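Local atomic coordinates of 2-hydroxyisobutyryl-CoA mutase large subunit (Aquincola tertiaricarbonis, PDB entry 4R3U), a protein that catalyses, with a small cobalamin-binding subunit, the coenzyme B12-dependent interconversion of 2-hydroxyisobutyryl-CoA and (S)-3-hydroxybutyryl-CoA. Residues A[299-304]-A[310-315]; A[342-347]-A[362-367]; A[263-268]-A[427-432]. All blocks are in the same frame, centred on the assembly; numbering follows the deposited sequence.

Interaction 1 (A[299-304]-A[310-315]); sequences FFVSQG and VAKFRA. With 3HC (3-hydroxybutanoyl-coenzyme A), chain E.
A buried strand-to-helix contact brings Lys312 and Phe313 of helix 306-327 against Phe300 CB, Val301 O and the CA and CB of Ser302, near the C-terminal end of strand 298-302. The two short segments run nearly antiparallel, their axes 9.7 Å apart, and the meeting point is one main-chain oxygen. Lys312 NZ donates to Val301 O at 2.8 Å; the C=O...N angle is 144°, with the nitrogen tilted 32° from the carbonyl plane. The lysine chain sets off extended and then bends at chi3 (80°), which turns the ammonium group onto the strand. There NZ also passes 3.9 Å from Val301 CG1, the two side chains crossing at about a right angle. NZ also forms salt bridges with Glu309 and Glu267, and two carboxylates so near would be expected to keep this buried amine charged. The same strand and helix form the first half of a beta-alpha-beta unit of the TIM barrel, which closes with strand 340-344. Phe313 brings its ring edge to strand 298-302. The CZ corner arrives 3.1 Å from Val301 O, so that this oxygen faces aromatic C-H as well as the lysine. Beside it, Phe313 CE1 lies 3.9 Å from Phe300 CB, and CZ lies 3.8 Å from Ser302 CA, while the ring stacks on Phe340. Ser302 directs its hydroxyl to Gln364 O of helix 357-370. Val301 and Phe299 turn to the other side of the strand, where Phe299 borders the substrate. There Phe299 CE2 comes within 3.4 Å of the thioester carbonyl oxygen O1 of the bound 3-hydroxybutanoyl-CoA, which lies oblique to the ring, and Phe299 also meets Tyr255, His256 and His341.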
loop_
_atom_site.group_PDB
_atom_site.type_symbol
_atom_site.label_atom_id
_atom_site.label_comp_id
_atom_site.label_asym_id
_atom_site.label_seq_id
_atom_site.Cartn_x
_atom_site.Cartn_y
_atom_site.Cartn_z
ATOM N N PHE A 299 18.671 13.599 -0.673
ATOM C CA PHE A 299 17.369 13.419 -0.040
ATOM C C PHE A 299 16.287 13.721 -1.069
ATOM O O PHE A 299 16.187 14.838 -1.581
ATOM C CB PHE A 299 17.256 14.295 1.237
ATOM C CG PHE A 299 15.890 14.453 1.878
ATOM C CD1 PHE A 299 14.997 13.385 1.940
ATOM C CD2 PHE A 299 15.531 15.644 2.487
ATOM C CE1 PHE A 299 13.758 13.524 2.552
ATOM C CE2 PHE A 299 14.287 15.779 3.123
ATOM C CZ PHE A 299 13.418 14.709 3.175
ATOM N N PHE A 300 15.490 12.704 -1.395
ATOM C CA PHE A 300 14.400 12.830 -2.379
ATOM C C PHE A 300 13.038 12.416 -1.819
ATOM O O PHE A 300 12.960 11.681 -0.843
ATOM C CB PHE A 300 14.735 12.036 -3.661
ATOM C CG PHE A 300 15.965 12.567 -4.362
ATOM C CD1 PHE A 300 15.953 13.824 -4.975
ATOM C CD2 PHE A 300 17.152 11.832 -4.373
ATOM C CE1 PHE A 300 17.100 14.326 -5.593
ATOM C CE2 PHE A 300 18.290 12.331 -5.005
ATOM C CZ PHE A 300 18.266 13.579 -5.598
ATOM N N VAL A 301 11.979 12.887 -2.446
ATOM C CA VAL A 301 10.613 12.504 -2.102
ATOM C C VAL A 301 10.277 11.215 -2.890
ATOM O O VAL A 301 10.903 10.927 -3.926
ATOM C CB VAL A 301 9.587 13.657 -2.461
ATOM C CG1 VAL A 301 9.443 13.841 -3.974
ATOM C CG2 VAL A 301 8.233 13.431 -1.820
ATOM N N SER A 302 9.264 10.487 -2.423
ATOM C CA SER A 302 8.654 9.392 -3.149
ATOM C C SER A 302 7.235 9.890 -3.321
ATOM O O SER A 302 6.436 9.892 -2.368
ATOM C CB SER A 302 8.678 8.094 -2.360
ATOM O OG SER A 302 8.041 7.111 -3.158
ATOM N N GLN A 303 6.967 10.455 -4.507
ATOM C CA GLN A 303 5.675 11.027 -4.858
ATOM C C GLN A 303 4.695 9.964 -5.300
ATOM O O GLN A 303 5.017 8.750 -5.271
ATOM C CB GLN A 303 5.797 12.175 -5.880
ATOM C CG GLN A 303 5.596 13.561 -5.289
ATOM C CD GLN A 303 4.144 14.038 -5.212
ATOM O OE1 GLN A 303 3.196 13.485 -5.811
ATOM N NE2 GLN A 303 3.949 15.118 -4.484
ATOM N N GLY A 304 3.486 10.453 -5.664
ATOM C CA GLY A 304 2.327 9.661 -6.008
ATOM C C GLY A 304 2.387 8.872 -7.269
ATOM O O GLY A 304 1.652 7.898 -7.350
ATOM N N VAL A 310 10.029 5.777 -9.330
ATOM C CA VAL A 310 11.047 4.730 -9.463
ATOM C C VAL A 310 12.021 5.092 -10.619
ATOM O O VAL A 310 13.240 5.023 -10.447
ATOM C CB VAL A 310 10.395 3.332 -9.668
ATOM C CG1 VAL A 310 11.450 2.263 -9.911
ATOM C CG2 VAL A 310 9.503 2.954 -8.481
ATOM N N ALA A 311 11.471 5.507 -11.771
ATOM C CA ALA A 311 12.238 5.908 -12.947
ATOM C C ALA A 311 13.167 7.084 -12.591
ATOM O O ALA A 311 14.328 7.103 -13.003
ATOM C CB ALA A 311 11.287 6.329 -14.047
ATOM N N LYS A 312 12.640 8.056 -11.813
ATOM C CA LYS A 312 13.320 9.250 -11.349
ATOM C C LYS A 312 14.522 8.882 -10.477
ATOM O O LYS A 312 15.594 9.451 -10.664
ATOM C CB LYS A 312 12.315 10.117 -10.575
ATOM C CG LYS A 312 12.819 11.494 -10.129
ATOM C CD LYS A 312 11.973 12.039 -8.970
ATOM C CE LYS A 312 12.402 11.424 -7.657
ATOM N NZ LYS A 312 11.442 11.725 -6.568
ATOM N N PHE A 313 14.350 7.926 -9.531
ATOM C CA PHE A 313 15.414 7.494 -8.613
ATOM C C PHE A 313 16.563 6.822 -9.365
ATOM O O PHE A 313 17.729 7.098 -9.070
ATOM C CB PHE A 313 14.856 6.565 -7.531
ATOM C CG PHE A 313 13.792 7.120 -6.604
ATOM C CD1 PHE A 313 13.962 8.355 -5.980
ATOM C CD2 PHE A 313 12.661 6.367 -6.282
ATOM C CE1 PHE A 313 13.002 8.844 -5.083
ATOM C CE2 PHE A 313 11.684 6.865 -5.412
ATOM C CZ PHE A 313 11.872 8.086 -4.800
ATOM N N ARG A 314 16.232 5.962 -10.354
ATOM C CA ARG A 314 17.195 5.232 -11.187
ATOM C C ARG A 314 17.900 6.188 -12.123
ATOM O O ARG A 314 19.130 6.119 -12.254
ATOM C CB ARG A 314 16.512 4.077 -11.938
ATOM C CG ARG A 314 15.916 3.039 -10.986
ATOM C CD ARG A 314 14.964 2.083 -11.673
ATOM N NE ARG A 314 15.658 0.913 -12.213
ATOM C CZ ARG A 314 15.990 0.751 -13.488
ATOM N NH1 ARG A 314 15.697 1.690 -14.384
ATOM N NH2 ARG A 314 16.615 -0.354 -13.880
ATOM N N ALA A 315 17.146 7.147 -12.703
ATOM C CA ALA A 315 17.709 8.209 -13.561
ATOM C C ALA A 315 18.684 9.085 -12.779
ATOM O O ALA A 315 19.749 9.384 -13.281
ATOM C CB ALA A 315 16.598 9.065 -14.150
HETATM N N1A 3HC E . 25.985 -4.397 2.169
HETATM C C2A 3HC E . 27.151 -4.041 3.009
HETATM N N3A 3HC E . 26.971 -2.752 3.690
HETATM C C4A 3HC E . 25.841 -2.020 3.540
HETATM C C5A 3HC E . 24.828 -2.424 2.744
HETATM C C6A 3HC E . 24.919 -3.585 2.059
HETATM N N6A 3HC E . 23.889 -3.930 1.287
HETATM N N7A 3HC E . 23.869 -1.497 2.823
HETATM C C8A 3HC E . 24.277 -0.543 3.655
HETATM N N9A 3HC E . 25.502 -0.849 4.072
HETATM C C1B 3HC E . 26.392 -0.101 5.012
HETATM C C2B 3HC E . 26.820 1.245 4.463
HETATM O O2B 3HC E . 27.993 1.136 3.651
HETATM C C3B 3HC E . 27.076 2.038 5.734
HETATM O O3B 3HC E . 28.384 1.736 6.276
HETATM P P3B 3HC E . 29.401 2.865 6.823
HETATM O O7A 3HC E . 28.644 3.492 7.925
HETATM O O8A 3HC E . 30.559 2.044 7.255
HETATM O O9A 3HC E . 29.626 3.701 5.622
HETATM C C4B 3HC E . 26.027 1.503 6.702
HETATM O O4B 3HC E . 25.658 0.173 6.227
HETATM C C5B 3HC E . 24.812 2.445 6.782
HETATM O O5B 3HC E . 24.030 2.349 5.571
HETATM P P1A 3HC E . 23.794 3.592 4.545
HETATM O O1A 3HC E . 24.898 4.587 4.627
HETATM O O2A 3HC E . 23.451 3.037 3.225
HETATM O O3A 3HC E . 22.398 4.140 5.214
HETATM P P2A 3HC E . 22.218 5.366 6.265
HETATM O O4A 3HC E . 20.794 5.443 6.622
HETATM O O5A 3HC E . 23.224 5.301 7.354
HETATM O O6A 3HC E . 22.606 6.592 5.343
HETATM C CBP 3HC E . 22.284 8.514 3.904
HETATM C CCP 3HC E . 21.810 7.087 4.253
HETATM C CDP 3HC E . 23.699 8.378 3.327
HETATM C CEP 3HC E . 21.383 9.096 2.808
HETATM C CAP 3HC E . 22.311 9.430 5.174
HETATM O OAP 3HC E . 22.868 10.744 4.949
HETATM C C9P 3HC E . 21.007 9.486 6.021
HETATM O O9P 3HC E . 20.789 8.665 6.913
HETATM N N8P 3HC E . 20.193 10.529 5.787
HETATM C C7P 3HC E . 18.969 10.727 6.571
HETATM C C6P 3HC E . 18.375 12.099 6.285
HETATM C C5P 3HC E . 17.038 12.315 7.001
HETATM O O5P 3HC E . 16.474 11.424 7.641
HETATM N N4P 3HC E . 16.564 13.557 6.856
HETATM C C3P 3HC E . 15.296 13.979 7.434
HETATM C C2P 3HC E . 14.793 15.145 6.626
HETATM S S1P 3HC E . 13.158 15.704 7.195
HETATM C C1 3HC E . 12.976 17.076 6.045
HETATM O O1 3HC E . 13.887 17.849 5.753
HETATM C C2 3HC E . 11.613 17.205 5.340
HETATM C C3 3HC E . 10.547 17.830 6.243
HETATM O O3 3HC E . 10.415 17.051 7.427
HETATM C C4 3HC E . 10.892 19.286 6.593
#

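Interaction 2 (A[342-347]-A[362-367]); sequences CQTAAA and SLQALS. With 5AD (5'-deoxyadenosine), chain G.
In Thr344 the hydroxyl takes the position between the backbone N and the carbonyl carbon (chi1 64°), leaving CG2 to face Gln364 and Ala365; Gln364 answers with CG anti to its carbonyl carbon (chi1 -70°) and an extended chain that carries the amide past the threonine. The methyl CG2 of Thr344 packs 3.7 Å from Gln364 CB and 3.6 Å from the main-chain N of Ala365. Farther along, Gln364 OE1 sits 3.4 Å from Thr344 CB and 3.0 Å from Ala345 N. One water joins the two polar ends: it donates to Gln364 OE1 at 2.8 Å and lies 2.7 Å from Thr344 OG1. The other end of the amide, NE2, is hydrogen-bonded to Thr348 OG1, an arrangement consistent with the amide's assigned orientation. Strand 340-344 and helix 357-370 belong to a beta-alpha-beta unit of the TIM barrel that continues into strand 375-377, and the contact lies at the C-terminal end of the first strand. The turn that follows, with a 3-10 segment at Ala346-Ala347, reaches the cofactors. Gln343, on the inner side of the strand, places NE2 2.8 Å from O3' of 5'-deoxyadenosine and is hydrogen-bonded to Asn379. Ala346 CB approaches the same ribose oxygen to 3.4 Å, and Ala346 and Ala347 both touch cobalamin.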
loop_
_atom_site.group_PDB
_atom_site.type_symbol
_atom_site.label_atom_id
_atom_site.label_comp_id
_atom_site.label_asym_id
_atom_site.label_seq_id
_atom_site.Cartn_x
_atom_site.Cartn_y
_atom_site.Cartn_z
ATOM N N CYS A 342 14.947 8.931 1.687
ATOM C CA CYS A 342 13.681 9.186 1.012
ATOM C C CYS A 342 12.590 9.447 2.054
ATOM O O CYS A 342 12.592 8.851 3.126
ATOM C CB CYS A 342 13.323 8.010 0.095
ATOM S SG CYS A 342 11.907 8.303 -0.991
ATOM N N GLN A 343 11.668 10.347 1.732
ATOM C CA GLN A 343 10.499 10.612 2.549
ATOM C C GLN A 343 9.350 10.557 1.589
ATOM O O GLN A 343 9.477 11.034 0.459
ATOM C CB GLN A 343 10.578 11.974 3.258
ATOM C CG GLN A 343 9.423 12.219 4.247
ATOM C CD GLN A 343 9.565 13.500 5.038
ATOM O OE1 GLN A 343 10.624 14.129 5.107
ATOM N NE2 GLN A 343 8.511 13.896 5.696
ATOM N N THR A 344 8.235 9.952 2.018
ATOM C CA THR A 344 7.030 9.845 1.219
ATOM C C THR A 344 6.430 11.247 1.081
ATOM O O THR A 344 6.685 12.109 1.950
ATOM C CB THR A 344 6.108 8.736 1.780
ATOM O OG1 THR A 344 5.672 9.078 3.096
ATOM C CG2 THR A 344 6.788 7.357 1.805
ATOM N N ALA A 345 5.697 11.515 -0.041
ATOM C CA ALA A 345 5.116 12.833 -0.285
ATOM C C ALA A 345 3.989 13.229 0.657
ATOM O O ALA A 345 2.832 12.796 0.515
ATOM C CB ALA A 345 4.667 12.953 -1.727
ATOM N N ALA A 346 4.318 14.123 1.584
ATOM C CA ALA A 346 3.411 14.704 2.563
ATOM C C ALA A 346 2.311 15.557 1.826
ATOM O O ALA A 346 1.143 15.555 2.239
ATOM C CB ALA A 346 4.221 15.562 3.477
ATOM N N ALA A 347 2.684 16.226 0.691
ATOM C CA ALA A 347 1.752 17.033 -0.083
ATOM C C ALA A 347 0.568 16.223 -0.723
ATOM O O ALA A 347 -0.451 16.836 -1.109
ATOM C CB ALA A 347 2.498 17.849 -1.137
ATOM N N SER A 362 1.733 3.722 1.774
ATOM C CA SER A 362 2.173 2.333 1.502
ATOM C C SER A 362 2.796 2.264 0.105
ATOM O O SER A 362 3.926 1.804 -0.041
ATOM C CB SER A 362 1.001 1.357 1.585
ATOM O OG SER A 362 0.624 1.208 2.938
ATOM N N LEU A 363 2.063 2.795 -0.911
ATOM C CA LEU A 363 2.488 2.810 -2.300
ATOM C C LEU A 363 3.792 3.606 -2.479
ATOM O O LEU A 363 4.710 3.132 -3.164
ATOM C CB LEU A 363 1.347 3.344 -3.200
ATOM C CG LEU A 363 -0.002 2.635 -3.042
ATOM C CD1 LEU A 363 -1.054 3.258 -3.899
ATOM C CD2 LEU A 363 0.096 1.136 -3.303
ATOM N N GLN A 364 3.867 4.787 -1.823
ATOM C CA GLN A 364 5.017 5.682 -1.845
ATOM C C GLN A 364 6.250 5.049 -1.171
ATOM O O GLN A 364 7.347 5.159 -1.704
ATOM C CB GLN A 364 4.654 7.036 -1.247
ATOM C CG GLN A 364 3.712 7.836 -2.133
ATOM C CD GLN A 364 3.027 8.948 -1.383
ATOM O OE1 GLN A 364 3.550 9.467 -0.387
ATOM N NE2 GLN A 364 1.834 9.350 -1.851
ATOM N N ALA A 365 6.057 4.312 -0.051
ATOM C CA ALA A 365 7.107 3.578 0.606
ATOM C C ALA A 365 7.631 2.499 -0.357
ATOM O O ALA A 365 8.844 2.353 -0.500
ATOM C CB ALA A 365 6.582 2.948 1.872
ATOM N N LEU A 366 6.732 1.773 -1.042
ATOM C CA LEU A 366 7.093 0.735 -2.006
ATOM C C LEU A 366 7.921 1.286 -3.178
ATOM O O LEU A 366 8.911 0.658 -3.551
ATOM C CB LEU A 366 5.864 -0.065 -2.489
ATOM C CG LEU A 366 6.165 -1.265 -3.441
ATOM C CD1 LEU A 366 7.128 -2.302 -2.776
ATOM C CD2 LEU A 366 4.896 -1.898 -3.932
ATOM N N SER A 367 7.537 2.454 -3.731
ATOM C CA SER A 367 8.267 3.161 -4.795
ATOM C C SER A 367 9.712 3.466 -4.323
ATOM O O SER A 367 10.650 3.314 -5.093
ATOM C CB SER A 367 7.569 4.477 -5.139
ATOM O OG SER A 367 6.622 4.371 -6.186
HETATM N N1 5AD G . 7.872 15.210 14.122
HETATM C C2 5AD G . 7.641 14.336 13.061
HETATM N N3 5AD G . 7.515 14.864 11.752
HETATM C C4 5AD G . 7.709 16.185 11.551
HETATM N N9 5AD G . 7.653 16.948 10.457
HETATM C C8 5AD G . 8.017 18.184 10.810
HETATM N N7 5AD G . 8.213 18.229 12.116
HETATM C C5 5AD G . 8.044 16.987 12.584
HETATM C C6 5AD G . 8.131 16.495 13.829
HETATM N N6 5AD G . 8.399 17.381 14.773
HETATM C "C1'" 5AD G . 7.590 16.576 9.033
HETATM C "C2'" 5AD G . 6.304 15.998 8.556
HETATM C "C3'" 5AD G . 6.260 16.495 7.121
HETATM C "C4'" 5AD G . 7.516 17.344 6.920
HETATM C "C5'" 5AD G . 7.163 18.614 6.155
HETATM O "O4'" 5AD G . 7.814 17.748 8.232
HETATM O "O2'" 5AD G . 6.420 14.569 8.542
HETATM O "O3'" 5AD G . 6.238 15.364 6.229
HETATM O O HOH W 1 3.215 9.798 2.377
#

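Interaction 3 (A[263-268]-A[427-432]); sequences SPLQEA and TEYEKK
Tyr429 reaches from helix 420-442 to the first turn of helix 264-283 and meets Pro264 and Leu265 with the edge of its ring. Its chi1 of -97° is well away from a staggered value, and the ring swung this way has its plane passing close to Leu265 N and the carbonyl carbon of Pro264. CE1 lies 3.6 Å from Leu265 N, and the phenol oxygen OH comes within 3.3 Å of Pro264 CB. Here the helix start still has an N-H without a partner in a preceding turn: Leu265 N donates to a water at 2.9 Å, and that water in turn donates to Tyr429 OH at 3.0 Å. The hydroxyl is further hydrogen-bonded to Glu308, which ties it to a third helix.

Leu265 carries the second half of the contact. A chi1 of -179°, with CG opposite the backbone N, carries the branched end across to Lys432, where CD1 packs 3.6 Å from CB. Only the root of the lysine takes part; its chain bends at chi2 and leads the amine away to a salt bridge with Glu435. Just ahead of these residues Ser263 N-caps the helix, its OG accepting from Gln266 N at 3.0 Å, while Ser263 N donates to Gln266 OE1; the two make a capping box at the start of the turn that meets Tyr429.

The helix segments cross at 57° with axes 10.4 Å apart. Phe55 stacks on Tyr429 and also touches Leu265 and Lys432, while Ile433 and Ile436 extend the apolar strip along helix 420-442. Helix 306-327 lies beside both, touching Pro264 through Glu308 and Glu309 and Tyr429 through Ala315, and helix 264-283 also touches strand 298-302 through Glu267.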
loop_
_atom_site.group_PDB
_atom_site.type_symbol
_atom_site.label_atom_id
_atom_site.label_comp_id
_atom_site.label_asym_id
_atom_site.label_seq_id
_atom_site.Cartn_x
_atom_site.Cartn_y
_atom_site.Cartn_z
ATOM N N SER A 263 7.906 19.648 -10.159
ATOM C CA SER A 263 7.663 18.411 -10.860
ATOM C C SER A 263 8.810 17.465 -10.447
ATOM O O SER A 263 9.875 17.953 -10.025
ATOM C CB SER A 263 7.735 18.659 -12.369
ATOM O OG SER A 263 9.040 19.104 -12.688
ATOM N N PRO A 264 8.662 16.128 -10.624
ATOM C CA PRO A 264 9.798 15.224 -10.378
ATOM C C PRO A 264 11.064 15.569 -11.211
ATOM O O PRO A 264 12.172 15.355 -10.744
ATOM C CB PRO A 264 9.219 13.857 -10.756
ATOM C CG PRO A 264 7.754 14.004 -10.523
ATOM C CD PRO A 264 7.473 15.365 -11.045
ATOM N N LEU A 265 10.898 16.135 -12.415
ATOM C CA LEU A 265 12.008 16.556 -13.272
ATOM C C LEU A 265 12.733 17.765 -12.683
ATOM O O LEU A 265 13.959 17.801 -12.706
ATOM C CB LEU A 265 11.543 16.860 -14.713
ATOM C CG LEU A 265 12.646 17.302 -15.715
ATOM C CD1 LEU A 265 13.746 16.234 -15.858
ATOM C CD2 LEU A 265 12.053 17.670 -17.048
ATOM N N GLN A 266 11.985 18.748 -12.161
ATOM C CA GLN A 266 12.566 19.930 -11.512
ATOM C C GLN A 266 13.281 19.496 -10.232
ATOM O O GLN A 266 14.406 19.919 -9.977
ATOM C CB GLN A 266 11.502 20.992 -11.225
ATOM C CG GLN A 266 10.997 21.708 -12.476
ATOM C CD GLN A 266 9.610 22.283 -12.307
ATOM O OE1 GLN A 266 8.957 22.141 -11.278
ATOM N NE2 GLN A 266 9.093 22.886 -13.345
ATOM N N GLU A 267 12.678 18.568 -9.494
ATOM C CA GLU A 267 13.260 18.022 -8.284
ATOM C C GLU A 267 14.642 17.419 -8.573
ATOM O O GLU A 267 15.648 17.888 -8.018
ATOM C CB GLU A 267 12.330 16.966 -7.673
ATOM C CG GLU A 267 13.002 16.287 -6.497
ATOM C CD GLU A 267 12.345 15.060 -5.927
ATOM O OE1 GLU A 267 11.362 14.575 -6.526
ATOM O OE2 GLU A 267 12.839 14.564 -4.888
ATOM N N ALA A 268 14.675 16.404 -9.457
ATOM C CA ALA A 268 15.882 15.698 -9.880
ATOM C C ALA A 268 16.952 16.644 -10.432
ATOM O O ALA A 268 18.084 16.662 -9.936
ATOM C CB ALA A 268 15.527 14.624 -10.918
ATOM N N THR A 427 15.286 6.494 -18.957
ATOM C CA THR A 427 16.064 7.121 -20.035
ATOM C C THR A 427 15.568 8.535 -20.417
ATOM O O THR A 427 16.390 9.408 -20.716
ATOM C CB THR A 427 16.281 6.121 -21.181
ATOM O OG1 THR A 427 16.989 4.976 -20.662
ATOM C CG2 THR A 427 17.030 6.730 -22.347
ATOM N N GLU A 428 14.236 8.736 -20.404
ATOM C CA GLU A 428 13.568 10.008 -20.694
ATOM C C GLU A 428 13.945 11.020 -19.615
ATOM O O GLU A 428 14.383 12.125 -19.948
ATOM C CB GLU A 428 12.041 9.832 -20.801
ATOM C CG GLU A 428 11.538 9.824 -22.232
ATOM C CD GLU A 428 11.712 11.144 -22.977
ATOM O OE1 GLU A 428 12.659 11.242 -23.793
ATOM O OE2 GLU A 428 10.914 12.082 -22.736
ATOM N N TYR A 429 13.870 10.615 -18.327
ATOM C CA TYR A 429 14.291 11.455 -17.209
ATOM C C TYR A 429 15.758 11.909 -17.333
ATOM O O TYR A 429 16.017 13.107 -17.237
ATOM C CB TYR A 429 14.012 10.778 -15.847
ATOM C CG TYR A 429 12.715 11.266 -15.258
ATOM C CD1 TYR A 429 12.678 12.410 -14.451
ATOM C CD2 TYR A 429 11.502 10.687 -15.626
ATOM C CE1 TYR A 429 11.469 12.925 -13.987
ATOM C CE2 TYR A 429 10.292 11.184 -15.155
ATOM C CZ TYR A 429 10.281 12.298 -14.332
ATOM O OH TYR A 429 9.081 12.815 -13.920
ATOM N N GLU A 430 16.686 10.967 -17.625
ATOM C CA GLU A 430 18.122 11.198 -17.817
ATOM C C GLU A 430 18.389 12.337 -18.822
ATOM O O GLU A 430 19.009 13.339 -18.474
ATOM C CB GLU A 430 18.794 9.895 -18.275
ATOM C CG GLU A 430 20.305 10.010 -18.352
ATOM C CD GLU A 430 21.018 8.986 -19.205
ATOM O OE1 GLU A 430 22.265 9.052 -19.279
ATOM O OE2 GLU A 430 20.333 8.162 -19.853
ATOM N N LYS A 431 17.867 12.188 -20.050
ATOM C CA LYS A 431 17.992 13.153 -21.131
ATOM C C LYS A 431 17.398 14.517 -20.749
ATOM O O LYS A 431 18.061 15.540 -20.941
ATOM C CB LYS A 431 17.388 12.598 -22.431
ATOM C CG LYS A 431 18.169 11.400 -22.978
ATOM C CD LYS A 431 17.433 10.664 -24.093
ATOM C CE LYS A 431 18.232 9.509 -24.665
ATOM N NZ LYS A 431 17.425 8.664 -25.595
ATOM N N LYS A 432 16.181 14.527 -20.169
ATOM C CA LYS A 432 15.495 15.758 -19.744
ATOM C C LYS A 432 16.236 16.447 -18.622
ATOM O O LYS A 432 16.309 17.678 -18.623
ATOM C CB LYS A 432 14.018 15.512 -19.399
ATOM C CG LYS A 432 13.112 15.175 -20.589
ATOM C CD LYS A 432 12.721 16.375 -21.443
ATOM C CE LYS A 432 12.278 15.923 -22.818
ATOM N NZ LYS A 432 12.284 17.037 -23.807
HETATM O O HOH W 2 8.583 15.796 -14.092
#

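Overall arrangement
Interactions 1 and 2 lie in the buried core, each setting a barrel strand against the helix that follows it; strands 298-302 and 340-344 are neighbours. Their centres are about 9 Å apart and they touch, Ser302 O lying 2.9 Å from Ala345 N in a probable hydrogen bond. Interaction 3 is a helix-helix contact in the outer layer, partly exposed and away from the active site. It meets interaction 1 where Glu267 OE2 probably accepts from Val301 N and Ala315 CB packs on Tyr429 CB, whereas interaction 2 does not touch it. The chemistry differs with the place in the fold: a buried charge and an aromatic edge in interaction 1, an amide and water in interaction 2, apolar side chains and a bridging water in interaction 3.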